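6-phosphogluconolactonase (Thermotoga maritima, PDB 1PBT) hydrolyses 6-phosphogluconolactone to 6-phosphogluconate, the second step of the oxidative pentose phosphate pathway. Local coordinates at residues V60-R65 against P69-L74. Residues are numbered along the deposited sequence; the frame is centred on the assembly and turned at random.
With SO4 (sulfate ion), chain C.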
loop_
_atom_site.group_PDB
_atom_site.type_symbol
_atom_site.label_atom_id
_atom_site.label_comp_id
_atom_site.label_asym_id
_atom_site.label_seq_id
_atom_site.Cartn_x
_atom_site.Cartn_y
_atom_site.Cartn_z
ATOM N N VAL A 60 -3.464 -3.834 -2.696
ATOM C CA VAL A 60 -2.958 -3.389 -1.401
ATOM C C VAL A 60 -2.862 -1.864 -1.418
ATOM O O VAL A 60 -2.401 -1.279 -2.398
ATOM C CB VAL A 60 -1.555 -3.934 -1.116
ATOM C CG1 VAL A 60 -0.993 -3.266 0.120
ATOM C CG2 VAL A 60 -1.605 -5.431 -0.916
ATOM N N LEU A 61 -3.289 -1.235 -0.327
ATOM C CA LEU A 61 -3.271 0.219 -0.225
ATOM C C LEU A 61 -2.507 0.734 0.986
ATOM O O LEU A 61 -2.764 0.303 2.119
ATOM C CB LEU A 61 -4.695 0.754 -0.103
ATOM C CG LEU A 61 -5.749 0.346 -1.126
ATOM C CD1 LEU A 61 -7.085 0.964 -0.723
ATOM C CD2 LEU A 61 -5.332 0.818 -2.518
ATOM N N ALA A 62 -1.599 1.680 0.756
ATOM C CA ALA A 62 -0.859 2.294 1.858
ATOM C C ALA A 62 -1.657 3.543 2.262
ATOM O O ALA A 62 -2.457 4.038 1.471
ATOM C CB ALA A 62 0.535 2.710 1.400
ATOM N N GLY A 63 -1.445 4.032 3.483
ATOM C CA GLY A 63 -2.116 5.244 3.914
ATOM C C GLY A 63 -1.210 6.406 3.559
ATOM O O GLY A 63 -0.406 6.299 2.631
ATOM N N GLY A 64 -1.323 7.526 4.269
ATOM C CA GLY A 64 -0.444 8.643 3.970
ATOM C C GLY A 64 -1.039 9.749 3.128
ATOM O O GLY A 64 -1.976 9.542 2.357
ATOM N N ARG A 65 -0.453 10.933 3.249
ATOM C CA ARG A 65 -0.943 12.098 2.542
ATOM C C ARG A 65 -0.872 12.095 1.023
ATOM O O ARG A 65 -1.652 12.798 0.370
ATOM C CB ARG A 65 -0.265 13.347 3.104
ATOM C CG ARG A 65 -0.651 13.614 4.556
ATOM C CD ARG A 65 -0.025 14.891 5.072
ATOM N NE ARG A 65 1.430 14.798 5.120
ATOM C CZ ARG A 65 2.242 15.848 5.194
ATOM N NH1 ARG A 65 1.740 17.077 5.228
ATOM N NH2 ARG A 65 3.555 15.671 5.229
ATOM N N PRO A 69 -5.466 11.368 -1.726
ATOM C CA PRO A 69 -6.117 12.140 -2.796
ATOM C C PRO A 69 -6.383 11.276 -4.029
ATOM O O PRO A 69 -7.374 11.448 -4.735
ATOM C CB PRO A 69 -5.102 13.250 -3.098
ATOM C CG PRO A 69 -4.347 13.394 -1.823
ATOM C CD PRO A 69 -4.180 11.983 -1.348
ATOM N N VAL A 70 -5.458 10.362 -4.300
ATOM C CA VAL A 70 -5.595 9.469 -5.429
ATOM C C VAL A 70 -6.762 8.522 -5.212
ATOM O O VAL A 70 -7.545 8.285 -6.132
ATOM C CB VAL A 70 -4.292 8.674 -5.657
ATOM C CG1 VAL A 70 -4.520 7.526 -6.655
ATOM C CG2 VAL A 70 -3.214 9.631 -6.184
ATOM N N TYR A 71 -6.894 7.998 -3.993
ATOM C CA TYR A 71 -7.985 7.081 -3.695
ATOM C C TYR A 71 -9.312 7.823 -3.814
ATOM O O TYR A 71 -10.307 7.272 -4.285
ATOM C CB TYR A 71 -7.870 6.506 -2.275
ATOM C CG TYR A 71 -6.571 5.798 -1.959
ATOM C CD1 TYR A 71 -5.830 5.167 -2.968
ATOM C CD2 TYR A 71 -6.112 5.707 -0.643
ATOM C CE1 TYR A 71 -4.661 4.459 -2.664
ATOM C CE2 TYR A 71 -4.932 4.994 -0.324
ATOM C CZ TYR A 71 -4.223 4.377 -1.346
ATOM O OH TYR A 71 -3.077 3.676 -1.046
ATOM N N GLU A 72 -9.309 9.077 -3.381
ATOM C CA GLU A 72 -10.494 9.924 -3.411
ATOM C C GLU A 72 -11.073 9.984 -4.821
ATOM O O GLU A 72 -12.293 9.883 -5.015
ATOM C CB GLU A 72 -10.106 11.318 -2.918
ATOM C CG GLU A 72 -11.251 12.281 -2.729
ATOM C CD GLU A 72 -10.875 13.416 -1.801
ATOM O OE1 GLU A 72 -9.706 13.865 -1.852
ATOM O OE2 GLU A 72 -11.749 13.858 -1.024
ATOM N N LYS A 73 -10.194 10.128 -5.806
ATOM C CA LYS A 73 -10.604 10.185 -7.205
ATOM C C LYS A 73 -10.967 8.796 -7.720
ATOM O O LYS A 73 -11.931 8.638 -8.467
ATOM C CB LYS A 73 -9.475 10.762 -8.062
ATOM C CG LYS A 73 -9.098 12.197 -7.732
ATOM C CD LYS A 73 -10.172 13.171 -8.174
ATOM C CE LYS A 73 -9.646 14.598 -8.174
ATOM N NZ LYS A 73 -10.615 15.540 -8.806
ATOM N N LEU A 74 -10.189 7.790 -7.326
ATOM C CA LEU A 74 -10.470 6.422 -7.764
ATOM C C LEU A 74 -11.861 5.961 -7.315
ATOM O O LEU A 74 -12.538 5.219 -8.031
ATOM C CB LEU A 74 -9.406 5.456 -7.231
ATOM C CG LEU A 74 -8.063 5.480 -7.970
ATOM C CD1 LEU A 74 -7.055 4.579 -7.253
ATOM C CD2 LEU A 74 -8.262 5.002 -9.400
HETATM S S SO4 C . 3.522 11.852 3.710
HETATM O O1 SO4 C . 2.396 11.227 4.461
HETATM O O2 SO4 C . 3.075 12.081 2.322
HETATM O O3 SO4 C . 3.937 13.132 4.341
HETATM O O4 SO4 C . 4.689 10.937 3.711
#
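The hydroxyl of Tyr71 reaches from the helix to the backbone where strand 57-61 has just ended, and there it gives a short hydrogen bond to the main-chain carbonyl of Ala62. Tyr71 OH lies 2.6 Å from Ala62 O. The donor sits in the carbonyl plane on a lone pair, with a C=O...O angle of 136°. Ala62 O in turn lies at the edge of the phenol ring, in its plane. With CG anti to its own carbonyl carbon (chi1 -56°), the Tyr71 ring points from the helix toward the end of the strand. The end of Leu61 packs over one face of this ring, with Leu61 CD2 3.7 Å from Tyr71 CE1. Leu61 CB comes 3.5 Å from Tyr71 OH. A phenylalanine in place of Tyr71 lacks the oxygen that meets Leu61 CB, and would probably leave the Ala62 carbonyl without this donor and the turn after the strand less firmly fixed. Nearer the helix start, Pro69 CD rests 3.2 Å from Arg65 O. Arg65 itself turns to a sulfate, probably from the crystallisation liquor. Its backbone N binds sulfate O1 at 3.1 Å. Its NH2 binds sulfate O3 at 2.7 Å, with a weak bond from NE to the same oxygen. Lys212 also binds this anion, consistent with a phosphate-binding site in this sugar-phosphate family. The contact belongs to the beta-alpha-beta unit of strand 57-61, helix 67-74 and strand 84-92. Leu61 and Tyr71 both touch helix 102-111 and Ile152 of strand 150-153, while Val70 and Leu74 pack on helix 35-53.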